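Local coordinates for protein arylesterase (Agrobacterium tumefaciens, PDB 3DCI) that probably hydrolyses ester bonds as an SGNH-type (GDSL-like) arylesterase, and carries a bound zinc ion, at residues F29-T34 with M108-N112; L55-L59 with L222-R227; R73-D79 with N112-H118; R90-L96 with I135-Y141; L151-P155 with L178-Y182. One frame throughout, in Å; residues are numbered along the deposited sequence.

The five contacts are spread over one parallel sheet with strand order 63-69, 24-30, 104-108, 149-154, 192-195 and helices packed against it. Interaction 1, centred about 4 Å from the centre of the chain, holds Ser32 of the probable catalytic triad. Interaction 3 lies about 10 Å from it, centre to centre, shares Asn112 and helps bind the same acetic acid molecule. Interaction 5 meets interaction 1 where Tyr182 OH lies 2.6 Å from Leu109 O. Interaction 4 touches interaction 1 through Phe29, its centre about 17 Å away. Interaction 2, about 28 Å from interaction 3 between centres, has the Arg227 side chain about 10 Å from the zinc ion bound by His192 and Asp228.

Interaction 1: residues F29-T34 with M108-N112; sequences FGDSLT and MLGTN. With ACY (acetic acid), chain M.
Leu33 and the selenomethionine Met108 meet at about a right angle, with Leu33 CB 3.6 Å from Met108 CE; the bend at chi3 (79°) turns that methyl toward the helix starting at Ser32. Leu109 slants across Phe29, putting CD1 4.0 Å from Phe29 CE2, while its CD2 packs against the Gly30-Asp31 peptide, 3.6 Å from Gly30 C. Upstream, Met108 N donates to Phe29 O at 3.0 Å, joining neighbouring parallel strands. Asp31 and Ser32 belong to the GDSL signature of SGNH hydrolases, in which Ser32 would probably be the nucleophile, with His209 and Asp206 completing a triad. Asp31 caps the helix: Leu33 N meets the anti side of its OD1 at 3.0 Å, tilted out of the carboxylate plane. Water 3 bridges Asp31 OD2 and Thr111 OG1. The Asp31 carboxylate stands at 64° to the amide of Asn112, which also bonds Arg73. O of the acetic acid, probably from the crystallisation liquor, accepts from Ser32 N (2.9 Å) and, almost straight at 178°, Asn112 ND2 (3.0 Å); with Gly72 N, a further donor to the molecule, they fit the oxyanion hole of SGNH hydrolases.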
# COMPACT_ATOMS: atom_id res chain seq x y z
N PHE A 29 1.96 5.97 -23.47
CA PHE A 29 2.29 5.64 -22.10
C PHE A 29 3.76 5.23 -21.97
O PHE A 29 4.19 4.26 -22.59
CB PHE A 29 1.35 4.50 -21.63
CG PHE A 29 1.36 4.27 -20.13
CD1 PHE A 29 0.69 5.15 -19.27
CD2 PHE A 29 2.01 3.16 -19.59
CE1 PHE A 29 0.70 4.97 -17.92
CE2 PHE A 29 2.00 2.95 -18.22
CZ PHE A 29 1.36 3.85 -17.37
N GLY A 30 4.53 5.94 -21.16
CA GLY A 30 5.95 5.65 -21.05
C GLY A 30 6.63 6.27 -19.87
O GLY A 30 6.00 6.65 -18.91
N ASP A 31 7.95 6.38 -19.98
CA ASP A 31 8.78 6.89 -18.90
C ASP A 31 9.41 8.23 -19.30
O ASP A 31 8.81 8.96 -20.07
CB ASP A 31 9.79 5.82 -18.47
CG ASP A 31 10.66 5.34 -19.59
OD1 ASP A 31 10.89 6.12 -20.55
OD2 ASP A 31 11.12 4.14 -19.53
N SER A 32 10.58 8.58 -18.79
CA SER A 32 11.19 9.86 -19.16
C SER A 32 11.55 9.97 -20.66
O SER A 32 11.66 11.09 -21.18
CB SER A 32 12.40 10.20 -18.27
OG SER A 32 13.56 9.58 -18.77
N LEU A 33 11.69 8.85 -21.38
CA LEU A 33 11.92 8.94 -22.84
C LEU A 33 10.67 9.48 -23.55
O LEU A 33 10.76 10.11 -24.60
CB LEU A 33 12.34 7.59 -23.43
CG LEU A 33 13.47 6.76 -22.78
CD1 LEU A 33 13.78 5.51 -23.63
CD2 LEU A 33 14.73 7.53 -22.56
N THR A 34 9.51 9.25 -22.95
CA THR A 34 8.22 9.68 -23.46
C THR A 34 7.87 11.09 -22.93
O THR A 34 7.40 11.94 -23.68
CB THR A 34 7.13 8.65 -23.08
OG1 THR A 34 7.46 7.39 -23.69
CG2 THR A 34 5.71 9.14 -23.50
N MSE A 108 5.81 2.38 -24.26
CA MSE A 108 7.26 2.29 -24.33
C MSE A 108 7.86 2.31 -22.92
O MSE A 108 7.97 3.36 -22.30
CB MSE A 108 7.87 3.39 -25.19
CG MSE A 108 9.37 3.15 -25.48
SE MSE A 108 10.09 4.33 -26.87
CE MSE A 108 10.32 5.92 -25.83
N LEU A 109 8.24 1.13 -22.44
CA LEU A 109 8.78 0.95 -21.09
C LEU A 109 9.76 -0.20 -21.11
O LEU A 109 9.77 -1.03 -22.04
CB LEU A 109 7.68 0.64 -20.07
CG LEU A 109 6.72 1.77 -19.70
CD1 LEU A 109 5.52 1.25 -18.91
CD2 LEU A 109 7.41 2.93 -18.95
N GLY A 110 10.59 -0.25 -20.07
CA GLY A 110 11.58 -1.33 -19.89
C GLY A 110 12.94 -0.83 -19.44
O GLY A 110 13.69 -1.56 -18.78
N THR A 111 13.27 0.41 -19.83
CA THR A 111 14.54 1.04 -19.47
C THR A 111 14.78 1.10 -17.96
O THR A 111 15.90 0.96 -17.51
CB THR A 111 14.60 2.47 -20.08
OG1 THR A 111 14.44 2.37 -21.51
CG2 THR A 111 15.91 3.17 -19.75
N ASN A 112 13.73 1.33 -17.18
CA ASN A 112 13.84 1.35 -15.72
C ASN A 112 13.72 -0.02 -15.07
O ASN A 112 14.24 -0.23 -13.99
CB ASN A 112 12.83 2.31 -15.13
CG ASN A 112 13.09 3.71 -15.57
OD1 ASN A 112 14.24 4.15 -15.57
ND2 ASN A 112 12.07 4.38 -16.00
C ACY M . 13.65 7.15 -17.35
O ACY M . 12.47 7.22 -17.01
OXT ACY M . 14.53 7.82 -16.78
CH3 ACY M . 14.08 6.24 -18.49
O HOH W 1 10.91 1.90 -18.07
O HOH W 2 9.15 5.62 -22.55
O HOH W 3 11.67 2.54 -21.61

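Interaction 2: residues L55-L59 with L222-R227; sequences LEAEL and LAAPVR
Leu55 has its CG anti to the backbone N (chi1 177°), which carries both methyls to helix 222-227: CD1 settles on the backbone at Ala223, and CD2 meets Val226 CG2 tip to tip at 4.1 Å. In Leu59, chi1 of -67° sets CG beside the backbone N, and its two methyls divide between Val226 and Arg227. This is helix-helix packing on one side of the parallel sheet of an SGNH-type alpha/beta fold. The short axes pass 9.6 Å apart at a crossing angle of -61°, a separation that the small Ala223 suits, since its CB approaches Glu58 CB to 3.8 Å. Contact is tight at Leu55, whose CD1 is 3.4 Å from Ala223 CA. Leu59 crosses Val226 at about a right angle, CD1 to CG1 3.7 Å. Toward the sheet, Leu55 reaches Ile106 of strand 104-108 and Val226 reaches Leu104, Ile106 and Leu151, placing the apolar side of the pair on the sheet. The outer side of the contact is more polar: Arg227 is extended from CG to NE and runs past Leu59 in the opposite direction. Leu59 CD2 lies over one face of the Arg227 guanidinium, while at the edge Arg227 NH2 makes a weak hydrogen bond of 3.3 Å to Glu58 O.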
# COMPACT_ATOMS: atom_id res chain seq x y z
N LEU A 55 4.15 12.44 -33.10
CA LEU A 55 3.24 11.43 -33.65
C LEU A 55 1.87 12.04 -33.99
O LEU A 55 1.34 11.81 -35.08
CB LEU A 55 3.08 10.24 -32.66
CG LEU A 55 2.09 9.16 -33.09
CD1 LEU A 55 2.55 8.49 -34.40
CD2 LEU A 55 1.89 8.14 -31.96
N GLU A 56 1.31 12.83 -33.08
CA GLU A 56 0.02 13.49 -33.32
C GLU A 56 0.06 14.43 -34.51
O GLU A 56 -0.83 14.42 -35.36
CB GLU A 56 -0.43 14.27 -32.08
CG GLU A 56 -1.83 14.90 -32.22
CD GLU A 56 -2.26 15.61 -30.94
OE1 GLU A 56 -2.00 16.83 -30.85
OE2 GLU A 56 -2.80 14.96 -30.01
N ALA A 57 1.08 15.28 -34.57
CA ALA A 57 1.27 16.18 -35.72
C ALA A 57 1.40 15.40 -37.04
O ALA A 57 0.84 15.79 -38.06
CB ALA A 57 2.50 17.07 -35.50
N GLU A 58 2.12 14.28 -37.01
CA GLU A 58 2.28 13.43 -38.19
C GLU A 58 0.97 12.84 -38.66
O GLU A 58 0.75 12.71 -39.86
CB GLU A 58 3.23 12.28 -37.91
CG GLU A 58 4.63 12.68 -37.53
CD GLU A 58 5.33 13.48 -38.57
OE1 GLU A 58 5.11 13.19 -39.77
OE2 GLU A 58 6.09 14.41 -38.18
N LEU A 59 0.11 12.46 -37.73
CA LEU A 59 -1.18 11.86 -38.07
C LEU A 59 -2.17 12.90 -38.57
O LEU A 59 -3.25 12.57 -39.04
CB LEU A 59 -1.74 11.08 -36.88
CG LEU A 59 -0.89 9.85 -36.53
CD1 LEU A 59 -1.30 9.23 -35.19
CD2 LEU A 59 -0.94 8.83 -37.65
N LEU A 222 6.77 6.10 -35.69
CA LEU A 222 5.54 5.45 -35.19
C LEU A 222 4.27 5.77 -35.99
O LEU A 222 3.29 5.03 -35.90
CB LEU A 222 5.30 5.79 -33.71
CG LEU A 222 6.26 5.11 -32.72
CD1 LEU A 222 5.99 5.58 -31.30
CD2 LEU A 222 6.13 3.58 -32.79
N ALA A 223 4.30 6.83 -36.78
CA ALA A 223 3.14 7.23 -37.55
C ALA A 223 2.71 6.10 -38.48
O ALA A 223 1.50 5.82 -38.58
CB ALA A 223 3.43 8.52 -38.33
N ALA A 224 3.67 5.40 -39.09
CA ALA A 224 3.36 4.32 -40.04
C ALA A 224 2.63 3.14 -39.43
O ALA A 224 1.53 2.80 -39.88
CB ALA A 224 4.61 3.85 -40.80
N PRO A 225 3.22 2.50 -38.40
CA PRO A 225 2.47 1.44 -37.76
C PRO A 225 1.14 1.95 -37.18
O PRO A 225 0.14 1.24 -37.26
CB PRO A 225 3.41 0.95 -36.65
CG PRO A 225 4.40 2.04 -36.46
CD PRO A 225 4.55 2.67 -37.79
N VAL A 226 1.12 3.16 -36.62
CA VAL A 226 -0.10 3.68 -35.99
C VAL A 226 -1.22 3.82 -37.04
O VAL A 226 -2.37 3.46 -36.77
CB VAL A 226 0.16 4.95 -35.17
CG1 VAL A 226 -1.14 5.56 -34.71
CG2 VAL A 226 1.03 4.61 -33.93
N ARG A 227 -0.88 4.24 -38.26
CA ARG A 227 -1.83 4.16 -39.40
C ARG A 227 -2.27 2.73 -39.78
O ARG A 227 -3.45 2.50 -40.05
CB ARG A 227 -1.25 4.85 -40.65
CG ARG A 227 -1.11 6.35 -40.52
CD ARG A 227 -1.09 7.10 -41.88
NE ARG A 227 -0.47 8.41 -41.71
CZ ARG A 227 0.85 8.65 -41.75
NH1 ARG A 227 1.72 7.67 -41.99
NH2 ARG A 227 1.30 9.88 -41.56

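Interaction 3: residues R73-D79 with N112-H118; sequences RTTCYDD and NDIKPVH. With ACY (acetic acid), chain M.
Residues 112-115 form a type I beta turn, closed by Lys115 N to Asn112 O, which brings Asp113 beside Thr74, their CA atoms 5.4 Å apart. Together the two loops follow strands 63-69 and 104-108 at the C-terminal end of the parallel sheet, where SGNH hydrolases place their active site. Asn112 ND2 donates to Arg73 O at 2.8 Å, exactly in its own amide plane but 43° above the carbonyl plane of the acceptor. Thr75 N reaches the syn lone pair of Asp113 OD2 at 2.9 Å; the modelled 2.4 Å from Thr75 OG1 to Asp113 OD2 is too short to be trusted in detail. That same oxygen lies at the edge of the Tyr77 ring, 3.3 Å from CD2, with ring and carboxylate planes 78° apart. His118 has Val117 CG1 over the centre of one face, and Tyr77 CB makes an off-centre CH-pi contact with its ring. The Thr74 side chain crosses that of His118 at about a right angle, CG2 3.5 Å from His118 NE2. Other copies of the protein pack here, Val117 of one of them on Tyr77. Water 4 links Asp79 OD1 to Lys115 NZ, and His118 NE2 donates to that carboxylate oxygen at 3.1 Å, from the anti side.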
# COMPACT_ATOMS: atom_id res chain seq x y z
N ARG A 73 9.36 5.62 -14.48
CA ARG A 73 8.28 4.61 -14.56
C ARG A 73 8.79 3.23 -15.02
O ARG A 73 9.60 3.15 -15.94
CB ARG A 73 7.17 5.06 -15.49
CG ARG A 73 6.04 4.05 -15.62
CD ARG A 73 4.90 4.69 -16.36
NE ARG A 73 4.12 5.57 -15.48
CZ ARG A 73 3.31 6.52 -15.92
NH1 ARG A 73 3.24 6.84 -17.21
NH2 ARG A 73 2.62 7.22 -15.07
N THR A 74 8.28 2.19 -14.35
CA THR A 74 8.58 0.79 -14.63
C THR A 74 7.30 0.17 -15.21
O THR A 74 6.25 0.79 -15.18
CB THR A 74 8.91 0.04 -13.32
OG1 THR A 74 7.74 -0.03 -12.48
CG2 THR A 74 10.01 0.74 -12.56
N THR A 75 7.38 -1.05 -15.73
CA THR A 75 6.20 -1.73 -16.20
C THR A 75 5.24 -1.99 -15.03
O THR A 75 4.07 -1.61 -15.10
CB THR A 75 6.55 -3.06 -16.92
OG1 THR A 75 7.34 -3.88 -16.04
CG2 THR A 75 7.27 -2.77 -18.26
N CYS A 76 5.72 -2.64 -13.97
CA CYS A 76 4.81 -3.05 -12.88
C CYS A 76 5.50 -3.18 -11.53
O CYS A 76 5.07 -3.95 -10.68
CB CYS A 76 4.11 -4.37 -13.24
SG CYS A 76 5.22 -5.79 -13.29
N TYR A 77 6.55 -2.39 -11.33
CA TYR A 77 7.38 -2.51 -10.14
C TYR A 77 7.31 -1.20 -9.35
O TYR A 77 7.42 -0.12 -9.92
CB TYR A 77 8.83 -2.92 -10.51
CG TYR A 77 8.80 -4.20 -11.32
CD1 TYR A 77 8.45 -5.42 -10.72
CD2 TYR A 77 9.00 -4.17 -12.70
CE1 TYR A 77 8.34 -6.60 -11.47
CE2 TYR A 77 8.91 -5.35 -13.46
CZ TYR A 77 8.58 -6.56 -12.85
OH TYR A 77 8.49 -7.71 -13.62
N ASP A 78 7.07 -1.31 -8.06
CA ASP A 78 7.06 -0.11 -7.21
C ASP A 78 8.47 0.44 -7.20
O ASP A 78 9.45 -0.31 -7.22
CB ASP A 78 6.60 -0.43 -5.79
CG ASP A 78 5.13 -0.86 -5.71
OD1 ASP A 78 4.35 -0.61 -6.66
OD2 ASP A 78 4.75 -1.42 -4.65
N ASP A 79 8.57 1.77 -7.16
CA ASP A 79 9.86 2.44 -6.98
C ASP A 79 9.56 3.79 -6.31
O ASP A 79 8.97 4.66 -6.95
CB ASP A 79 10.48 2.62 -8.36
CG ASP A 79 11.88 3.18 -8.33
OD1 ASP A 79 12.66 2.70 -9.19
OD2 ASP A 79 12.19 4.08 -7.52
N ASN A 112 13.73 1.33 -17.18
CA ASN A 112 13.84 1.35 -15.72
C ASN A 112 13.72 -0.02 -15.07
O ASN A 112 14.24 -0.23 -13.99
CB ASN A 112 12.83 2.31 -15.13
CG ASN A 112 13.09 3.71 -15.57
OD1 ASN A 112 14.24 4.15 -15.57
ND2 ASN A 112 12.07 4.38 -16.00
N ASP A 113 13.07 -0.95 -15.77
CA ASP A 113 12.91 -2.33 -15.28
C ASP A 113 14.22 -3.08 -15.28
O ASP A 113 14.36 -4.08 -14.57
CB ASP A 113 11.90 -3.10 -16.14
CG ASP A 113 10.54 -2.40 -16.21
OD1 ASP A 113 10.45 -1.29 -16.77
OD2 ASP A 113 9.55 -3.01 -15.77
N ILE A 114 15.18 -2.60 -16.07
CA ILE A 114 16.51 -3.20 -16.12
C ILE A 114 17.50 -2.50 -15.17
O ILE A 114 18.68 -2.85 -15.15
CB ILE A 114 17.06 -3.31 -17.58
CG1 ILE A 114 17.28 -1.92 -18.21
CG2 ILE A 114 16.11 -4.14 -18.46
CD1 ILE A 114 18.09 -1.93 -19.52
N LYS A 115 17.04 -1.53 -14.38
CA LYS A 115 17.84 -1.01 -13.28
C LYS A 115 18.14 -2.17 -12.32
O LYS A 115 17.33 -3.09 -12.17
CB LYS A 115 17.12 0.10 -12.49
CG LYS A 115 16.90 1.46 -13.16
CD LYS A 115 16.15 2.41 -12.19
CE LYS A 115 15.94 3.81 -12.78
NZ LYS A 115 15.07 4.77 -11.96
N PRO A 116 19.30 -2.13 -11.63
CA PRO A 116 19.61 -3.17 -10.65
C PRO A 116 18.52 -3.41 -9.61
O PRO A 116 18.29 -4.56 -9.25
CB PRO A 116 20.87 -2.64 -9.94
CG PRO A 116 21.54 -1.76 -10.97
CD PRO A 116 20.38 -1.13 -11.74
N VAL A 117 17.87 -2.35 -9.13
CA VAL A 117 16.89 -2.50 -8.04
C VAL A 117 15.73 -3.43 -8.45
O VAL A 117 15.17 -4.12 -7.60
CB VAL A 117 16.34 -1.14 -7.55
CG1 VAL A 117 15.48 -0.44 -8.65
CG2 VAL A 117 15.55 -1.33 -6.27
N HIS A 118 15.44 -3.45 -9.76
CA HIS A 118 14.37 -4.27 -10.31
C HIS A 118 14.84 -5.56 -10.93
O HIS A 118 14.07 -6.21 -11.61
CB HIS A 118 13.59 -3.47 -11.34
CG HIS A 118 13.05 -2.22 -10.78
ND1 HIS A 118 12.37 -2.20 -9.59
CD2 HIS A 118 13.12 -0.94 -11.21
CE1 HIS A 118 12.02 -0.96 -9.31
NE2 HIS A 118 12.48 -0.17 -10.28
C ACY M . 13.65 7.15 -17.35
O ACY M . 12.47 7.22 -17.01
OXT ACY M . 14.53 7.82 -16.78
CH3 ACY M . 14.08 6.24 -18.49
O HOH W 1 10.91 1.90 -18.07
O HOH W 4 12.69 3.44 -11.81

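Interaction 4: residues R90-L96 with I135-Y141; sequences RALEVAL and IVETFIY
Phe139 presents one ring face to Leu96: CB of Leu96 stands 4.0 Å from the ring centroid and 11° off the normal, a CH-pi contact directly over the face. Leu96 CD1 extends over the same ring, 3.8 Å from Phe139 CD1, as the two side chains run past each other in opposite directions. The Tyr141 ring takes Phe139 CB on one face, offset toward the rim, and meets Leu96 CD2 at its edge. Its hydroxyl donates to Val136 O at 2.5 Å on an in-plane lone pair, tying the loop after the helix back to the last turns. In the SGNH-type alpha/beta fold, this joins helix 88-99 to the end of helix 122-138, on the sheet side where Leu92 also touches Leu27 and Phe29. Ile135 CG2, anti to the backbone N, points into the interface and lies 3.9 Å from Leu96 CD1 and 4.0 Å from Glu93 CG; Glu93 crosses it at about a right angle. Leu92 CD2 packs on Val136 CG2 at 3.9 Å. Toward the outside, Arg90 NH2 makes a salt bridge of 3.3 Å with Glu93 OE2, which lies close to the guanidinium plane although the nitrogen stands 55° out of the carboxylate plane. Pro83 of a neighbouring subunit packs on Phe139.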
# COMPACT_ATOMS: atom_id res chain seq x y z
N ARG A 90 -0.36 0.49 -12.06
CA ARG A 90 -1.33 1.28 -11.30
C ARG A 90 -1.68 2.54 -12.07
O ARG A 90 -2.85 2.92 -12.16
CB ARG A 90 -0.77 1.67 -9.92
CG ARG A 90 -1.41 0.97 -8.72
CD ARG A 90 -1.07 -0.49 -8.62
NE ARG A 90 -1.85 -1.32 -9.54
CZ ARG A 90 -1.49 -2.54 -9.97
NH1 ARG A 90 -0.35 -3.12 -9.56
NH2 ARG A 90 -2.28 -3.18 -10.84
N ALA A 91 -0.66 3.19 -12.61
CA ALA A 91 -0.86 4.41 -13.39
C ALA A 91 -1.54 4.13 -14.72
O ALA A 91 -2.24 5.01 -15.23
CB ALA A 91 0.48 5.11 -13.66
N LEU A 92 -1.30 2.95 -15.31
CA LEU A 92 -1.95 2.59 -16.56
C LEU A 92 -3.44 2.48 -16.36
O LEU A 92 -4.21 3.00 -17.17
CB LEU A 92 -1.41 1.29 -17.16
CG LEU A 92 -2.07 0.83 -18.46
CD1 LEU A 92 -2.01 1.93 -19.52
CD2 LEU A 92 -1.44 -0.47 -18.94
N GLU A 93 -3.85 1.86 -15.26
CA GLU A 93 -5.26 1.77 -14.92
C GLU A 93 -5.91 3.16 -14.82
O GLU A 93 -7.01 3.37 -15.30
CB GLU A 93 -5.45 1.01 -13.61
CG GLU A 93 -5.15 -0.46 -13.72
CD GLU A 93 -5.10 -1.19 -12.39
OE1 GLU A 93 -5.15 -0.55 -11.30
OE2 GLU A 93 -5.00 -2.44 -12.46
N VAL A 94 -5.23 4.10 -14.17
CA VAL A 94 -5.75 5.48 -14.06
C VAL A 94 -5.82 6.17 -15.44
O VAL A 94 -6.80 6.88 -15.75
CB VAL A 94 -4.85 6.31 -13.13
CG1 VAL A 94 -5.15 7.83 -13.20
CG2 VAL A 94 -4.94 5.78 -11.68
N ALA A 95 -4.78 5.98 -16.23
CA ALA A 95 -4.73 6.51 -17.58
C ALA A 95 -5.87 5.98 -18.44
O ALA A 95 -6.45 6.73 -19.26
CB ALA A 95 -3.36 6.21 -18.25
N LEU A 96 -6.12 4.69 -18.36
CA LEU A 96 -7.22 4.07 -19.12
C LEU A 96 -8.55 4.66 -18.69
O LEU A 96 -9.35 5.01 -19.51
CB LEU A 96 -7.23 2.57 -18.97
CG LEU A 96 -6.05 1.79 -19.58
CD1 LEU A 96 -6.13 0.34 -19.13
CD2 LEU A 96 -5.99 1.90 -21.09
N ILE A 135 -3.85 -6.00 -18.60
CA ILE A 135 -4.63 -4.89 -18.07
C ILE A 135 -5.41 -4.17 -19.17
O ILE A 135 -6.62 -3.93 -19.03
CB ILE A 135 -3.74 -3.88 -17.30
CG1 ILE A 135 -3.28 -4.53 -15.99
CG2 ILE A 135 -4.51 -2.54 -17.05
CD1 ILE A 135 -2.26 -3.72 -15.13
N VAL A 136 -4.73 -3.84 -20.27
CA VAL A 136 -5.38 -3.15 -21.39
C VAL A 136 -6.53 -4.02 -21.93
O VAL A 136 -7.62 -3.50 -22.19
CB VAL A 136 -4.37 -2.83 -22.54
CG1 VAL A 136 -5.12 -2.38 -23.80
CG2 VAL A 136 -3.26 -1.78 -22.09
N GLU A 137 -6.26 -5.32 -22.12
CA GLU A 137 -7.23 -6.27 -22.67
C GLU A 137 -8.49 -6.40 -21.82
O GLU A 137 -9.61 -6.49 -22.33
CB GLU A 137 -6.61 -7.67 -22.87
CG GLU A 137 -5.51 -7.76 -23.95
CD GLU A 137 -4.60 -9.03 -23.82
OE1 GLU A 137 -4.90 -9.91 -22.96
OE2 GLU A 137 -3.57 -9.14 -24.56
N THR A 138 -8.32 -6.45 -20.51
CA THR A 138 -9.39 -6.86 -19.62
C THR A 138 -10.00 -5.74 -18.78
O THR A 138 -10.93 -5.99 -18.03
CB THR A 138 -8.87 -7.97 -18.69
OG1 THR A 138 -7.84 -7.42 -17.87
CG2 THR A 138 -8.30 -9.12 -19.51
N PHE A 139 -9.53 -4.50 -18.94
CA PHE A 139 -10.05 -3.36 -18.16
C PHE A 139 -11.56 -3.18 -18.30
O PHE A 139 -12.11 -3.51 -19.32
CB PHE A 139 -9.35 -2.08 -18.59
CG PHE A 139 -9.47 -0.92 -17.63
CD1 PHE A 139 -8.67 -0.86 -16.51
CD2 PHE A 139 -10.35 0.11 -17.88
CE1 PHE A 139 -8.74 0.20 -15.64
CE2 PHE A 139 -10.43 1.20 -17.03
CZ PHE A 139 -9.61 1.25 -15.89
N ILE A 140 -12.23 -2.66 -17.28
CA ILE A 140 -13.69 -2.39 -17.37
C ILE A 140 -13.86 -1.02 -18.01
O ILE A 140 -13.78 0.01 -17.34
CB ILE A 140 -14.41 -2.40 -15.98
CG1 ILE A 140 -14.13 -3.73 -15.25
CG2 ILE A 140 -15.95 -2.20 -16.15
CD1 ILE A 140 -14.70 -4.98 -15.96
N TYR A 141 -14.03 -1.02 -19.32
CA TYR A 141 -14.19 0.20 -20.10
C TYR A 141 -15.66 0.65 -20.13
O TYR A 141 -16.59 -0.16 -19.94
CB TYR A 141 -13.66 -0.00 -21.53
CG TYR A 141 -12.15 -0.28 -21.63
CD1 TYR A 141 -11.23 0.72 -21.41
CD2 TYR A 141 -11.68 -1.53 -21.99
CE1 TYR A 141 -9.86 0.48 -21.52
CE2 TYR A 141 -10.33 -1.79 -22.08
CZ TYR A 141 -9.42 -0.79 -21.84
OH TYR A 141 -8.08 -1.04 -21.94

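Interaction 5: residues L151-P155 with L178-Y182; sequences LIVAP and LAPLY
Apolar strand-to-helix packing joins the end of strand 149-154 to the first turn of helix 178-189, with no hydrogen bond between the two segments. Their short axes run nearly antiparallel, at 159°, and approach to 8.0 Å. Tyr182 carries much of the contact: chi1 of -78° sets its ring beside the strand, where Ile152 CG2 slants across to 3.7 Å from CD2 and Ala154 CA comes equally near the same atom. Val153 O lies in the ring plane at the edge, 3.9 Å from Tyr182 CE2. In this SGNH-type alpha/beta fold with its parallel sheet, helix 178-189 leads into the next strand, 192-195, making a beta-alpha-beta crossover, presumably of the right-handed kind usual for parallel sheets. Ala154 CB fits against the helix backbone, 3.7 Å from Ala179 CA, the small side chains allowing the close approach. Past the strand end, Pro155 and Leu178 cross at about a right angle, CG to CD1 3.9 Å. Tyr182 OH reaches beyond both segments to bond Leu109 O.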
# COMPACT_ATOMS: atom_id res chain seq x y z
N LEU A 151 0.09 -1.35 -29.04
CA LEU A 151 1.38 -1.34 -29.68
C LEU A 151 2.42 -1.29 -28.58
O LEU A 151 2.46 -0.35 -27.79
CB LEU A 151 1.47 -0.14 -30.60
CG LEU A 151 2.80 0.16 -31.31
CD1 LEU A 151 3.30 -1.02 -32.18
CD2 LEU A 151 2.64 1.46 -32.13
N ILE A 152 3.21 -2.37 -28.51
CA ILE A 152 4.30 -2.56 -27.55
C ILE A 152 5.54 -2.02 -28.25
O ILE A 152 5.85 -2.46 -29.33
CB ILE A 152 4.46 -4.09 -27.24
CG1 ILE A 152 3.24 -4.59 -26.46
CG2 ILE A 152 5.74 -4.38 -26.45
CD1 ILE A 152 3.15 -6.16 -26.38
N VAL A 153 6.22 -1.04 -27.62
CA VAL A 153 7.39 -0.41 -28.17
C VAL A 153 8.63 -0.67 -27.30
O VAL A 153 8.66 -0.37 -26.10
CB VAL A 153 7.16 1.08 -28.32
CG1 VAL A 153 8.42 1.75 -28.93
CG2 VAL A 153 5.93 1.36 -29.23
N ALA A 154 9.66 -1.27 -27.91
CA ALA A 154 10.91 -1.49 -27.21
C ALA A 154 11.68 -0.18 -27.26
O ALA A 154 11.78 0.42 -28.33
CB ALA A 154 11.72 -2.63 -27.86
N PRO A 155 12.20 0.29 -26.10
CA PRO A 155 12.96 1.52 -26.09
C PRO A 155 14.33 1.29 -26.73
O PRO A 155 14.81 0.15 -26.77
CB PRO A 155 13.09 1.83 -24.59
CG PRO A 155 13.09 0.52 -23.94
CD PRO A 155 12.11 -0.30 -24.75
N LEU A 178 15.42 -6.47 -25.05
CA LEU A 178 14.04 -6.01 -24.97
C LEU A 178 13.32 -6.13 -26.31
O LEU A 178 12.17 -6.57 -26.35
CB LEU A 178 13.96 -4.58 -24.42
CG LEU A 178 14.38 -4.39 -22.96
CD1 LEU A 178 14.35 -2.90 -22.54
CD2 LEU A 178 13.52 -5.21 -22.01
N ALA A 179 13.99 -5.76 -27.41
CA ALA A 179 13.36 -5.84 -28.74
C ALA A 179 12.90 -7.27 -29.08
O ALA A 179 11.70 -7.50 -29.28
CB ALA A 179 14.28 -5.30 -29.81
N PRO A 180 13.82 -8.25 -29.11
CA PRO A 180 13.38 -9.60 -29.46
C PRO A 180 12.39 -10.22 -28.47
O PRO A 180 11.52 -10.96 -28.89
CB PRO A 180 14.69 -10.41 -29.51
CG PRO A 180 15.66 -9.62 -28.73
CD PRO A 180 15.28 -8.20 -28.89
N LEU A 181 12.52 -9.92 -27.17
CA LEU A 181 11.58 -10.47 -26.20
C LEU A 181 10.19 -9.83 -26.34
O LEU A 181 9.17 -10.51 -26.22
CB LEU A 181 12.08 -10.31 -24.74
CG LEU A 181 13.28 -11.19 -24.31
CD1 LEU A 181 13.77 -10.81 -22.91
CD2 LEU A 181 12.94 -12.69 -24.38
N TYR A 182 10.16 -8.51 -26.55
CA TYR A 182 8.89 -7.79 -26.75
C TYR A 182 8.23 -8.19 -28.06
O TYR A 182 7.01 -8.27 -28.14
CB TYR A 182 9.10 -6.28 -26.75
CG TYR A 182 9.27 -5.60 -25.41
CD1 TYR A 182 9.49 -6.33 -24.24
CD2 TYR A 182 9.30 -4.23 -25.33
CE1 TYR A 182 9.67 -5.68 -23.02
CE2 TYR A 182 9.49 -3.57 -24.12
CZ TYR A 182 9.68 -4.30 -22.98
OH TYR A 182 9.86 -3.63 -21.81